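PDB 5TQB: assembly chaperone of ribosomal protein L4 (Acl4), which probably binds newly made ribosomal protein L4 and escorts it toward ribosome assembly, using an all-helical scaffold of the tetratricopeptide-repeat kind. Local coordinates for residues A151-Y156 with A172-A177; R144-L149 with P185-T190; T29-I34 with R39-A44; E21-V26 with G49-E54; D294-S299 with I328-G333. One frame throughout, in Å; residues are numbered along the deposited sequence.

From the N terminus, interaction 4 opens first on helix 20-32, and before it closes on helix 41-54 the same two helices are joined at their connecting loop by interaction 3. The short closure of 29-34 on 39-44 is therefore enclosed by the longer one. The pattern returns further on: interaction 2 opens at 144-149, interaction 1 spans 151-156 to 172-177 within it, and interaction 2 closes at 185-190. Both use helix 131-156, which packs on helices 166-180 and 185-197, and the two contacts touch. Interaction 5 follows in series, pairing helix 291-313 with the last helix, 318-333, its centre about 57 Å from that of interaction 3.

Interaction 1: A151-Y156 with A172-A177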
# COMPACT_ATOMS: atom_id res chain seq x y z
N ALA B 151 -4.20 1.10 -17.73
CA ALA B 151 -2.80 1.42 -17.99
C ALA B 151 -2.65 2.04 -19.38
O ALA B 151 -1.86 2.96 -19.57
CB ALA B 151 -1.93 0.19 -17.86
N VAL B 152 -3.41 1.53 -20.35
CA VAL B 152 -3.37 2.05 -21.71
C VAL B 152 -3.98 3.45 -21.79
O VAL B 152 -3.47 4.32 -22.49
CB VAL B 152 -4.09 1.09 -22.69
CG1 VAL B 152 -4.12 1.67 -24.10
CG2 VAL B 152 -3.40 -0.26 -22.70
N VAL B 153 -5.07 3.67 -21.06
CA VAL B 153 -5.68 4.99 -20.95
C VAL B 153 -4.63 6.03 -20.56
O VAL B 153 -4.57 7.11 -21.16
CB VAL B 153 -6.83 5.00 -19.90
CG1 VAL B 153 -7.25 6.42 -19.56
CG2 VAL B 153 -8.03 4.20 -20.41
N GLU B 154 -3.81 5.69 -19.58
CA GLU B 154 -2.83 6.63 -19.04
C GLU B 154 -1.68 6.90 -20.01
O GLU B 154 -1.07 7.97 -19.98
CB GLU B 154 -2.30 6.12 -17.69
CG GLU B 154 -3.35 6.15 -16.57
CD GLU B 154 -3.06 5.18 -15.42
OE1 GLU B 154 -1.92 4.67 -15.32
OE2 GLU B 154 -3.98 4.93 -14.60
N VAL B 155 -1.38 5.94 -20.89
CA VAL B 155 -0.39 6.18 -21.95
C VAL B 155 -0.94 7.21 -22.94
O VAL B 155 -0.21 8.08 -23.41
CB VAL B 155 -0.02 4.88 -22.70
CG1 VAL B 155 1.00 5.17 -23.79
CG2 VAL B 155 0.53 3.84 -21.74
N TYR B 156 -2.23 7.10 -23.25
CA TYR B 156 -2.85 8.00 -24.22
C TYR B 156 -3.07 9.40 -23.66
O TYR B 156 -3.34 10.33 -24.42
CB TYR B 156 -4.16 7.42 -24.75
CG TYR B 156 -3.96 6.46 -25.90
CD1 TYR B 156 -3.58 6.92 -27.16
CD2 TYR B 156 -4.13 5.10 -25.74
CE1 TYR B 156 -3.38 6.05 -28.21
CE2 TYR B 156 -3.93 4.22 -26.78
CZ TYR B 156 -3.56 4.70 -28.01
OH TYR B 156 -3.37 3.81 -29.05
N ALA B 172 -13.30 4.21 -25.10
CA ALA B 172 -13.61 2.81 -25.38
C ALA B 172 -13.03 1.92 -24.30
O ALA B 172 -13.62 0.90 -23.92
CB ALA B 172 -13.06 2.41 -26.75
N LEU B 173 -11.87 2.31 -23.78
CA LEU B 173 -11.20 1.54 -22.75
C LEU B 173 -11.97 1.58 -21.43
O LEU B 173 -12.15 0.54 -20.79
CB LEU B 173 -9.77 2.05 -22.55
CG LEU B 173 -8.82 1.68 -23.70
CD1 LEU B 173 -7.62 2.61 -23.75
CD2 LEU B 173 -8.37 0.24 -23.56
N ILE B 174 -12.45 2.76 -21.04
CA ILE B 174 -13.12 2.89 -19.75
C ILE B 174 -14.55 2.33 -19.77
O ILE B 174 -15.08 1.95 -18.73
CB ILE B 174 -13.14 4.36 -19.23
CG1 ILE B 174 -13.89 5.28 -20.20
CG2 ILE B 174 -11.72 4.86 -19.00
CD1 ILE B 174 -14.13 6.68 -19.67
N THR B 175 -15.16 2.26 -20.95
CA THR B 175 -16.47 1.62 -21.07
C THR B 175 -16.34 0.11 -20.85
O THR B 175 -17.12 -0.49 -20.11
CB THR B 175 -17.16 1.90 -22.43
OG1 THR B 175 -16.24 1.67 -23.51
CG2 THR B 175 -17.68 3.33 -22.49
N GLU B 176 -15.35 -0.50 -21.49
CA GLU B 176 -15.08 -1.92 -21.30
C GLU B 176 -14.65 -2.24 -19.86
O GLU B 176 -15.06 -3.25 -19.30
CB GLU B 176 -14.02 -2.41 -22.29
CG GLU B 176 -13.61 -3.88 -22.07
CD GLU B 176 -12.58 -4.38 -23.08
OE1 GLU B 176 -12.37 -3.70 -24.11
OE2 GLU B 176 -11.99 -5.45 -22.84
N ALA B 177 -13.83 -1.37 -19.28
CA ALA B 177 -13.31 -1.61 -17.93
C ALA B 177 -14.40 -1.53 -16.87
O ALA B 177 -14.41 -2.32 -15.92
CB ALA B 177 -12.19 -0.63 -17.62
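V152 and V153 meet L173 and I174 in an antiparallel helical hairpin, consistent with the TPR-like character of this all-helical protein, formed by helix 131-156 and the following helix 166-180. Their local axes approach to 9.9 Å and run at 162° to each other, close enough for a single layer of aliphatic side chains to fill the seam. L173 supplies the central piece. Its CB lies against V153 CG2 at 3.5 Å, and the two side chains slide past one another in opposite directions. Farther out, L173 CD1 also touches V153 CG2, at 3.7 Å, so V153 CG2 is met by both CB and a branch of the leucine. V152 is reached differently: its side chain crosses that of L173 at about a right angle, and only the leucine's outer part arrives. Beta-branched valines suit the helix 131-156 side, since they are short and wide and leave room for the longer leucine from the other helix. V153 CG1 stands anti to the backbone N (chi1 167°), which leaves CG2 beside that N and turned to the partner helix. Around the seam, V152 rests on V103 and F106 of helix 100-125, while V153 and I174 both reach T190 of helix 185-197. I174 adds its CG2 methyl 4.0 Å from V153 CG2, and V152 CG1 meets L173 CD1 at 3.6 Å.

Interaction 2: R144-L149 with P185-T190; sequences RLAETL and PETWQT. With EDO (1,2-ethanediol), chain H; EDO (1,2-ethanediol), chain I.
With CG anti to its backbone N (chi1 179°) and a bend at chi2, E186 lays OE1 against E147, whose own CG stands anti to the carbonyl carbon (chi1 -70°). The touch is between unlike atoms: E186 OE1 lies 3.5 Å from E147 CG, the side chains crossing at about a right angle. Beside it A146 CB meets T187 CG2 at 3.7 Å, two small groups that allow the helices to come near. E147 is held from its own helix by R144, side-on. R144 NE gives a nearly straight bond of 2.9 Å to E147 OE1 from above the carboxylate plane, while R144 NH2 reaches E147 OE2, also at 2.9 Å, on its syn side. W184 NE1 binds E147 OE2 as well, and O2 of an ethanediol (chain I), probably from the crystallisation liquor, gives a bond of 3.0 Å to E147 OE1. E186 OE2 accepts bonds from S230 OG and from O2 of the other ethanediol (chain H), and E186 OE1 pairs with a basic side chain of another protein chain. The two acids come as near as 5.1 Å between E147 OE1 and E186 OE1; having separate basic partners would probably offset most of their repulsion.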
# COMPACT_ATOMS: atom_id res chain seq x y z
N ARG B 144 -7.31 -7.70 -13.38
CA ARG B 144 -6.01 -7.50 -14.01
C ARG B 144 -6.19 -6.91 -15.41
O ARG B 144 -5.41 -6.06 -15.85
CB ARG B 144 -5.22 -8.81 -14.11
CG ARG B 144 -4.81 -9.43 -12.77
CD ARG B 144 -3.88 -8.54 -11.94
NE ARG B 144 -4.62 -7.63 -11.07
CZ ARG B 144 -5.29 -8.01 -9.98
NH1 ARG B 144 -5.34 -9.29 -9.61
NH2 ARG B 144 -5.93 -7.10 -9.25
N LEU B 145 -7.22 -7.39 -16.11
CA LEU B 145 -7.54 -6.89 -17.44
C LEU B 145 -7.99 -5.44 -17.36
O LEU B 145 -7.56 -4.61 -18.16
CB LEU B 145 -8.64 -7.73 -18.10
CG LEU B 145 -9.10 -7.23 -19.48
CD1 LEU B 145 -7.95 -7.21 -20.47
CD2 LEU B 145 -10.24 -8.09 -20.01
N ALA B 146 -8.87 -5.14 -16.41
CA ALA B 146 -9.38 -3.79 -16.23
C ALA B 146 -8.23 -2.82 -15.95
O ALA B 146 -8.18 -1.72 -16.50
CB ALA B 146 -10.38 -3.75 -15.10
N GLU B 147 -7.31 -3.26 -15.10
CA GLU B 147 -6.13 -2.47 -14.78
C GLU B 147 -5.24 -2.28 -16.01
O GLU B 147 -4.56 -1.27 -16.13
CB GLU B 147 -5.34 -3.14 -13.65
CG GLU B 147 -6.03 -3.10 -12.29
CD GLU B 147 -5.54 -4.20 -11.34
OE1 GLU B 147 -4.49 -4.81 -11.61
OE2 GLU B 147 -6.22 -4.45 -10.32
N THR B 148 -5.25 -3.26 -16.91
CA THR B 148 -4.45 -3.18 -18.13
C THR B 148 -5.03 -2.13 -19.08
O THR B 148 -4.29 -1.37 -19.71
CB THR B 148 -4.38 -4.54 -18.85
OG1 THR B 148 -3.73 -5.50 -18.00
CG2 THR B 148 -3.62 -4.44 -20.15
N LEU B 149 -6.35 -2.10 -19.17
CA LEU B 149 -7.01 -1.14 -20.04
C LEU B 149 -6.75 0.26 -19.48
O LEU B 149 -6.45 1.19 -20.23
CB LEU B 149 -8.50 -1.44 -20.14
CG LEU B 149 -8.84 -2.85 -20.65
CD1 LEU B 149 -10.33 -3.08 -20.69
CD2 LEU B 149 -8.22 -3.12 -22.00
N PRO B 185 -12.15 -0.28 -7.56
CA PRO B 185 -11.96 1.17 -7.46
C PRO B 185 -11.14 1.82 -8.58
O PRO B 185 -11.40 2.97 -8.92
CB PRO B 185 -11.22 1.35 -6.12
CG PRO B 185 -11.21 0.03 -5.46
CD PRO B 185 -11.99 -0.95 -6.26
N GLU B 186 -10.16 1.11 -9.13
CA GLU B 186 -9.27 1.67 -10.13
C GLU B 186 -9.98 1.99 -11.45
O GLU B 186 -9.55 2.88 -12.20
CB GLU B 186 -8.11 0.72 -10.38
CG GLU B 186 -7.12 1.20 -11.42
CD GLU B 186 -5.68 0.83 -11.08
OE1 GLU B 186 -4.99 0.27 -11.95
OE2 GLU B 186 -5.25 1.11 -9.94
N THR B 187 -11.06 1.28 -11.74
CA THR B 187 -11.78 1.52 -12.97
C THR B 187 -12.43 2.90 -12.90
O THR B 187 -12.36 3.68 -13.84
CB THR B 187 -12.83 0.43 -13.23
OG1 THR B 187 -13.74 0.37 -12.12
CG2 THR B 187 -12.16 -0.93 -13.40
N TRP B 188 -13.05 3.20 -11.76
CA TRP B 188 -13.77 4.46 -11.58
C TRP B 188 -12.80 5.61 -11.34
O TRP B 188 -13.08 6.76 -11.68
CB TRP B 188 -14.77 4.32 -10.44
CG TRP B 188 -15.83 3.34 -10.80
CD1 TRP B 188 -15.98 2.08 -10.31
CD2 TRP B 188 -16.87 3.52 -11.77
NE1 TRP B 188 -17.06 1.46 -10.91
CE2 TRP B 188 -17.62 2.33 -11.81
CE3 TRP B 188 -17.24 4.58 -12.61
CZ2 TRP B 188 -18.72 2.17 -12.64
CZ3 TRP B 188 -18.33 4.42 -13.43
CH2 TRP B 188 -19.06 3.23 -13.45
N GLN B 189 -11.65 5.27 -10.77
CA GLN B 189 -10.56 6.21 -10.64
C GLN B 189 -10.14 6.69 -12.03
O GLN B 189 -9.91 7.88 -12.26
CB GLN B 189 -9.40 5.52 -9.93
CG GLN B 189 -8.39 6.46 -9.33
CD GLN B 189 -7.58 5.78 -8.25
OE1 GLN B 189 -8.12 5.29 -7.26
NE2 GLN B 189 -6.26 5.74 -8.44
N THR B 190 -10.06 5.74 -12.95
CA THR B 190 -9.59 6.02 -14.31
C THR B 190 -10.67 6.73 -15.11
O THR B 190 -10.36 7.53 -15.99
CB THR B 190 -9.16 4.72 -15.02
OG1 THR B 190 -8.13 4.09 -14.26
CG2 THR B 190 -8.63 5.00 -16.42
C1 EDO H . -7.64 -1.40 -7.81
O1 EDO H . -8.68 -0.68 -7.19
C2 EDO H . -6.31 -0.69 -7.64
O2 EDO H . -5.38 -1.25 -8.55
C1 EDO I . -2.59 -4.85 -8.92
O1 EDO I . -3.44 -3.83 -8.43
C2 EDO I . -1.53 -4.23 -9.79
O2 EDO I . -2.12 -3.23 -10.59

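Interaction 3: T29-I34 with R39-A44; sequences TAYEHI and RHAGAA
I34 reaches across from the turn after helix 20-32 to the start of helix 41-54, and its side chain has the largest share of the contact on its side of the seam. At CB it forks. The CG2 branch stands anti to the backbone N and comes down on the chain just where the second helix begins, 3.7 Å from A41 N and 3.9 Å from H40 C. The other branch runs through CG1, anti to the carbonyl carbon (chi1 -64°), and ends in CD1, which touches A44 CB at 4.0 Å. One isoleucine thus spans the first turn of the helix, one methyl at its start and the other a turn along. Y31, one turn earlier, takes the other approach to A44: its ring presents an edge, and A44 CB lies near the ring plane 3.8 Å from Y31 CD2. A44 therefore has two neighbours at a single methyl, and alanine is small enough to receive both. H40 sits at the N-cap position and its backbone O accepts the bond from A44 N (2.9 Å), while its imidazole NE2 is hydrogen-bonded to E80 OE1. Around the turn, A30 packs on L7 and L8 of helix 4-16 and I34 on P4, the Y31 ring continues onto L45 and L48 further along helix 41-54, and H40 also touches L81 of helix 79-82.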
# COMPACT_ATOMS: atom_id res chain seq x y z
N THR B 29 20.03 -20.81 -10.12
CA THR B 29 20.40 -22.22 -10.19
C THR B 29 19.27 -23.03 -10.83
O THR B 29 19.53 -23.89 -11.67
CB THR B 29 20.73 -22.81 -8.80
OG1 THR B 29 19.62 -22.62 -7.91
CG2 THR B 29 21.96 -22.12 -8.21
N ALA B 30 18.03 -22.73 -10.45
CA ALA B 30 16.86 -23.40 -11.01
C ALA B 30 16.89 -23.34 -12.54
O ALA B 30 16.87 -24.38 -13.21
CB ALA B 30 15.59 -22.75 -10.50
N TYR B 31 16.97 -22.13 -13.07
CA TYR B 31 16.91 -21.92 -14.52
C TYR B 31 18.06 -22.60 -15.25
O TYR B 31 17.88 -23.09 -16.37
CB TYR B 31 16.90 -20.42 -14.86
CG TYR B 31 16.85 -20.17 -16.35
CD1 TYR B 31 17.96 -19.70 -17.03
CD2 TYR B 31 15.70 -20.45 -17.07
CE1 TYR B 31 17.91 -19.49 -18.40
CE2 TYR B 31 15.64 -20.24 -18.44
CZ TYR B 31 16.75 -19.76 -19.09
OH TYR B 31 16.70 -19.56 -20.45
N GLU B 32 19.23 -22.64 -14.62
CA GLU B 32 20.38 -23.32 -15.21
C GLU B 32 20.07 -24.79 -15.49
O GLU B 32 20.59 -25.36 -16.45
CB GLU B 32 21.60 -23.21 -14.30
CG GLU B 32 22.19 -21.81 -14.21
CD GLU B 32 23.36 -21.72 -13.25
OE1 GLU B 32 24.10 -22.71 -13.13
OE2 GLU B 32 23.53 -20.66 -12.61
N HIS B 33 19.23 -25.39 -14.66
CA HIS B 33 18.86 -26.79 -14.83
C HIS B 33 17.59 -26.94 -15.68
O HIS B 33 17.02 -28.02 -15.78
CB HIS B 33 18.66 -27.48 -13.48
CG HIS B 33 19.91 -27.58 -12.67
ND1 HIS B 33 20.86 -28.56 -12.87
CD2 HIS B 33 20.37 -26.81 -11.65
CE1 HIS B 33 21.85 -28.40 -12.01
NE2 HIS B 33 21.58 -27.35 -11.26
N ILE B 34 17.16 -25.84 -16.29
CA ILE B 34 15.96 -25.82 -17.11
C ILE B 34 16.32 -25.40 -18.53
O ILE B 34 16.02 -26.10 -19.49
CB ILE B 34 14.90 -24.86 -16.53
CG1 ILE B 34 14.44 -25.35 -15.16
CG2 ILE B 34 13.69 -24.74 -17.45
CD1 ILE B 34 13.67 -24.33 -14.37
N ARG B 39 10.79 -27.07 -20.10
CA ARG B 39 9.34 -27.03 -19.91
C ARG B 39 8.92 -25.79 -19.13
O ARG B 39 7.95 -25.11 -19.49
CB ARG B 39 8.92 -28.31 -19.17
CG ARG B 39 7.44 -28.62 -19.14
CD ARG B 39 7.20 -30.05 -18.62
NE ARG B 39 5.77 -30.36 -18.48
CZ ARG B 39 5.10 -30.33 -17.33
NH1 ARG B 39 5.71 -30.02 -16.19
NH2 ARG B 39 3.81 -30.63 -17.31
N HIS B 40 9.66 -25.48 -18.06
CA HIS B 40 9.33 -24.37 -17.17
C HIS B 40 10.15 -23.11 -17.44
O HIS B 40 10.31 -22.27 -16.56
CB HIS B 40 9.54 -24.78 -15.70
CG HIS B 40 8.41 -25.59 -15.13
ND1 HIS B 40 8.28 -26.94 -15.35
CD2 HIS B 40 7.37 -25.23 -14.35
CE1 HIS B 40 7.21 -27.39 -14.73
NE2 HIS B 40 6.64 -26.37 -14.11
N ALA B 41 10.67 -22.98 -18.66
CA ALA B 41 11.51 -21.84 -19.00
C ALA B 41 10.77 -20.51 -18.82
O ALA B 41 11.30 -19.57 -18.23
CB ALA B 41 12.02 -21.98 -20.43
N GLY B 42 9.53 -20.46 -19.29
CA GLY B 42 8.74 -19.25 -19.18
C GLY B 42 8.49 -18.82 -17.75
O GLY B 42 8.66 -17.65 -17.40
N ALA B 43 8.08 -19.77 -16.92
CA ALA B 43 7.81 -19.50 -15.52
C ALA B 43 9.10 -19.11 -14.80
O ALA B 43 9.10 -18.24 -13.94
CB ALA B 43 7.18 -20.71 -14.86
N ALA B 44 10.20 -19.77 -15.16
CA ALA B 44 11.49 -19.51 -14.53
C ALA B 44 12.00 -18.11 -14.86
O ALA B 44 12.48 -17.38 -13.99
CB ALA B 44 12.50 -20.55 -14.95

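Interaction 4: E21-V26 with G49-E54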
# COMPACT_ATOMS: atom_id res chain seq x y z
N GLU B 21 17.42 -11.58 -1.99
CA GLU B 21 18.79 -11.94 -2.35
C GLU B 21 18.93 -13.45 -2.58
O GLU B 21 19.46 -13.89 -3.59
CB GLU B 21 19.77 -11.50 -1.26
CG GLU B 21 19.66 -10.03 -0.88
CD GLU B 21 19.90 -9.10 -2.05
OE1 GLU B 21 20.65 -9.47 -2.98
OE2 GLU B 21 19.33 -7.98 -2.05
N THR B 22 18.44 -14.23 -1.62
CA THR B 22 18.56 -15.68 -1.70
C THR B 22 17.66 -16.25 -2.80
O THR B 22 18.00 -17.25 -3.43
CB THR B 22 18.20 -16.34 -0.36
OG1 THR B 22 18.94 -15.70 0.69
CG2 THR B 22 18.52 -17.83 -0.38
N ALA B 23 16.52 -15.60 -3.03
CA ALA B 23 15.60 -16.00 -4.08
C ALA B 23 16.27 -15.92 -5.44
O ALA B 23 16.10 -16.81 -6.28
CB ALA B 23 14.35 -15.13 -4.06
N ALA B 24 17.02 -14.85 -5.67
CA ALA B 24 17.70 -14.68 -6.94
C ALA B 24 18.70 -15.81 -7.15
O ALA B 24 18.84 -16.33 -8.25
CB ALA B 24 18.40 -13.34 -6.99
N LYS B 25 19.40 -16.18 -6.09
CA LYS B 25 20.37 -17.26 -6.17
C LYS B 25 19.69 -18.58 -6.51
O LYS B 25 20.13 -19.29 -7.40
CB LYS B 25 21.15 -17.39 -4.86
CG LYS B 25 22.15 -16.28 -4.63
CD LYS B 25 23.03 -16.59 -3.43
CE LYS B 25 24.04 -15.48 -3.18
NZ LYS B 25 25.04 -15.85 -2.13
N VAL B 26 18.60 -18.90 -5.80
CA VAL B 26 17.91 -20.16 -6.01
C VAL B 26 17.21 -20.19 -7.38
O VAL B 26 17.17 -21.23 -8.04
CB VAL B 26 16.88 -20.44 -4.89
CG1 VAL B 26 16.11 -21.73 -5.17
CG2 VAL B 26 17.58 -20.55 -3.54
N GLY B 49 12.42 -12.38 -13.48
CA GLY B 49 12.00 -11.03 -13.82
C GLY B 49 11.42 -10.31 -12.62
O GLY B 49 11.82 -9.17 -12.33
N GLN B 50 10.48 -10.95 -11.93
CA GLN B 50 9.88 -10.41 -10.71
C GLN B 50 10.95 -10.07 -9.68
O GLN B 50 10.90 -9.03 -9.04
CB GLN B 50 8.93 -11.42 -10.06
CG GLN B 50 7.75 -11.87 -10.92
CD GLN B 50 7.02 -13.07 -10.33
OE1 GLN B 50 7.42 -13.61 -9.30
NE2 GLN B 50 5.95 -13.49 -11.00
N ILE B 51 11.92 -10.97 -9.53
CA ILE B 51 12.94 -10.82 -8.50
C ILE B 51 13.79 -9.59 -8.75
O ILE B 51 14.06 -8.82 -7.83
CB ILE B 51 13.84 -12.07 -8.42
CG1 ILE B 51 13.04 -13.26 -7.88
CG2 ILE B 51 15.05 -11.82 -7.52
CD1 ILE B 51 13.71 -14.62 -8.11
N HIS B 52 14.20 -9.41 -10.00
CA HIS B 52 15.06 -8.29 -10.33
C HIS B 52 14.30 -6.97 -10.37
O HIS B 52 14.89 -5.90 -10.24
CB HIS B 52 15.80 -8.57 -11.64
CG HIS B 52 16.91 -9.56 -11.49
ND1 HIS B 52 16.69 -10.92 -11.41
CD2 HIS B 52 18.24 -9.39 -11.38
CE1 HIS B 52 17.84 -11.54 -11.27
NE2 HIS B 52 18.80 -10.63 -11.25
N VAL B 53 12.98 -7.04 -10.52
CA VAL B 53 12.14 -5.85 -10.39
C VAL B 53 12.15 -5.42 -8.93
O VAL B 53 12.34 -4.25 -8.62
CB VAL B 53 10.68 -6.13 -10.84
CG1 VAL B 53 9.67 -5.26 -10.07
CG2 VAL B 53 10.54 -5.91 -12.33
N GLU B 54 11.94 -6.38 -8.05
CA GLU B 54 11.92 -6.11 -6.62
C GLU B 54 13.29 -5.63 -6.14
O GLU B 54 13.39 -4.94 -5.13
CB GLU B 54 11.49 -7.36 -5.85
CG GLU B 54 10.15 -7.92 -6.29
CD GLU B 54 9.06 -7.73 -5.25
OE1 GLU B 54 7.89 -7.50 -5.64
OE2 GLU B 54 9.36 -7.82 -4.04
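Helices 20-32 and 41-54 run in roughly opposite directions here, and A24 and I51 face each other with their CA atoms 6.3 Å apart. Such nearness is possible because helix 20-32 offers small alanines, A23 and A24, where it comes nearest, and the single large side chain of I51 fills the space between. Its CG2, anti to the backbone N, lies 3.7 Å from A24 CB and 3.9 Å from A24 CA. The other branch, CG1, is anti to the carbonyl carbon (chi1 -69°) and carries CD1 over the neighbouring residue, where it meets A23 O at 3.7 Å and A23 CB at 4.1 Å. A methyl can rest on that carbonyl oxygen at van der Waals distance without taking part in its hydrogen bonding. I51 also touches I20 and A27, so its partners on helix 20-32 are residues 20, 23, 24 and 27. With an alanine here, both methyl contacts are lost and a gap would probably open between the helices beside A23 and A24. Beyond the pair, E54 hydrogen-bonds polar side chains of another protein chain, so this helix also faces the bound protein. One isoleucine set into four residues spaced i, i+3, i+4 and i+7 is knobs-into-holes packing, here between the first helix of the predicted TPR repeat and the helix before it.

Interaction 5: D294-S299 with I328-G333; sequences DTWRSS and IASIIG
S299 OG, hydrogen-bonded to G269 O of the neighbouring helix 262-281, also has the tip of I331 against it, with CD1 3.6 Å away. The same CD1 lies 3.7 Å from W296 O, so the isoleucine's end occupies the angle between one turn's carbonyl and the next turn's hydroxyl. Further back, I331 CG1 stands over one face of the W296 indole, 4.2 Å from the centre of the six-membered ring and 24° off its normal, a CH-pi contact displaced toward the rim. CG2, anti to the backbone N, adds an apolar contact to W296 CE3 at 3.8 Å. These residues join the last two helices of the all-helical chain, 291-313 and 318-333, which cross antiparallel at 149° with local axes 10.2 Å apart. A broad flat tryptophan suits an isoleucine, whose CG1 arm can lie on the ring face while CG2 reaches past its rim. With an alanine in its place, the indole would likely lose the cover on this face and S299 its methyl neighbour, opening a gap between the helices. W296 is also held by NE1 bonding to Y273 O and by stacking with the Y273 ring, whose OH is hydrogen-bonded with S330 OG.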
# COMPACT_ATOMS: atom_id res chain seq x y z
N ASP B 294 -5.45 26.81 11.81
CA ASP B 294 -5.07 25.49 12.30
C ASP B 294 -4.86 24.52 11.14
O ASP B 294 -4.00 23.64 11.20
CB ASP B 294 -6.13 24.95 13.26
CG ASP B 294 -6.10 25.65 14.61
OD1 ASP B 294 -7.19 25.90 15.17
OD2 ASP B 294 -4.99 25.95 15.09
N THR B 295 -5.64 24.70 10.07
CA THR B 295 -5.52 23.86 8.89
C THR B 295 -4.19 24.13 8.18
O THR B 295 -3.56 23.22 7.65
CB THR B 295 -6.68 24.09 7.92
OG1 THR B 295 -7.92 23.92 8.61
CG2 THR B 295 -6.62 23.11 6.75
N TRP B 296 -3.77 25.39 8.17
CA TRP B 296 -2.49 25.76 7.56
C TRP B 296 -1.32 25.40 8.47
O TRP B 296 -0.21 25.17 7.99
CB TRP B 296 -2.46 27.26 7.22
CG TRP B 296 -2.75 27.57 5.77
CD1 TRP B 296 -3.37 26.75 4.86
CD2 TRP B 296 -2.43 28.77 5.06
NE1 TRP B 296 -3.46 27.38 3.64
CE2 TRP B 296 -2.89 28.62 3.74
CE3 TRP B 296 -1.80 29.97 5.42
CZ2 TRP B 296 -2.73 29.61 2.77
CZ3 TRP B 296 -1.64 30.95 4.46
CH2 TRP B 296 -2.11 30.77 3.15
N ARG B 297 -1.56 25.34 9.77
CA ARG B 297 -0.52 24.92 10.70
C ARG B 297 -0.12 23.47 10.42
O ARG B 297 1.06 23.16 10.31
CB ARG B 297 -0.97 25.08 12.15
CG ARG B 297 -0.80 26.51 12.66
CD ARG B 297 -1.27 26.66 14.09
NE ARG B 297 -1.07 28.03 14.56
CZ ARG B 297 -2.01 28.96 14.59
NH1 ARG B 297 -3.25 28.70 14.19
NH2 ARG B 297 -1.71 30.18 15.03
N SER B 298 -1.12 22.60 10.28
CA SER B 298 -0.85 21.20 9.95
C SER B 298 -0.25 21.06 8.55
O SER B 298 0.55 20.17 8.31
CB SER B 298 -2.12 20.35 10.08
OG SER B 298 -3.25 21.01 9.56
N SER B 299 -0.64 21.95 7.64
CA SER B 299 -0.05 21.95 6.31
C SER B 299 1.45 22.18 6.43
O SER B 299 2.24 21.50 5.78
CB SER B 299 -0.70 23.03 5.43
OG SER B 299 -0.09 23.08 4.15
N ILE B 328 5.75 26.70 2.52
CA ILE B 328 6.01 26.98 3.93
C ILE B 328 6.23 28.48 4.12
O ILE B 328 5.64 29.09 5.01
CB ILE B 328 7.23 26.20 4.44
CG1 ILE B 328 6.90 24.70 4.47
CG2 ILE B 328 7.61 26.66 5.84
CD1 ILE B 328 8.08 23.80 4.76
N ALA B 329 7.09 29.07 3.29
CA ALA B 329 7.37 30.50 3.35
C ALA B 329 6.09 31.30 3.21
O ALA B 329 5.91 32.34 3.85
CB ALA B 329 8.35 30.88 2.26
N SER B 330 5.18 30.80 2.38
CA SER B 330 3.89 31.44 2.15
C SER B 330 3.00 31.40 3.39
O SER B 330 2.42 32.42 3.78
CB SER B 330 3.18 30.78 0.99
OG SER B 330 1.80 31.05 1.02
N ILE B 331 2.87 30.22 4.00
CA ILE B 331 2.07 30.07 5.21
C ILE B 331 2.60 30.97 6.32
O ILE B 331 1.82 31.51 7.11
CB ILE B 331 2.06 28.60 5.70
CG1 ILE B 331 1.35 27.70 4.69
CG2 ILE B 331 1.35 28.48 7.05
CD1 ILE B 331 1.55 26.22 4.94
N ILE B 332 3.92 31.11 6.38
CA ILE B 332 4.56 31.92 7.41
C ILE B 332 4.17 33.38 7.29
O ILE B 332 3.86 34.04 8.29
CB ILE B 332 6.09 31.77 7.34
CG1 ILE B 332 6.50 30.42 7.91
CG2 ILE B 332 6.79 32.89 8.13
CD1 ILE B 332 7.96 30.06 7.70
N GLY B 333 4.19 33.90 6.06
CA GLY B 333 3.88 35.30 5.81
C GLY B 333 2.48 35.68 6.25
O GLY B 333 2.24 36.81 6.67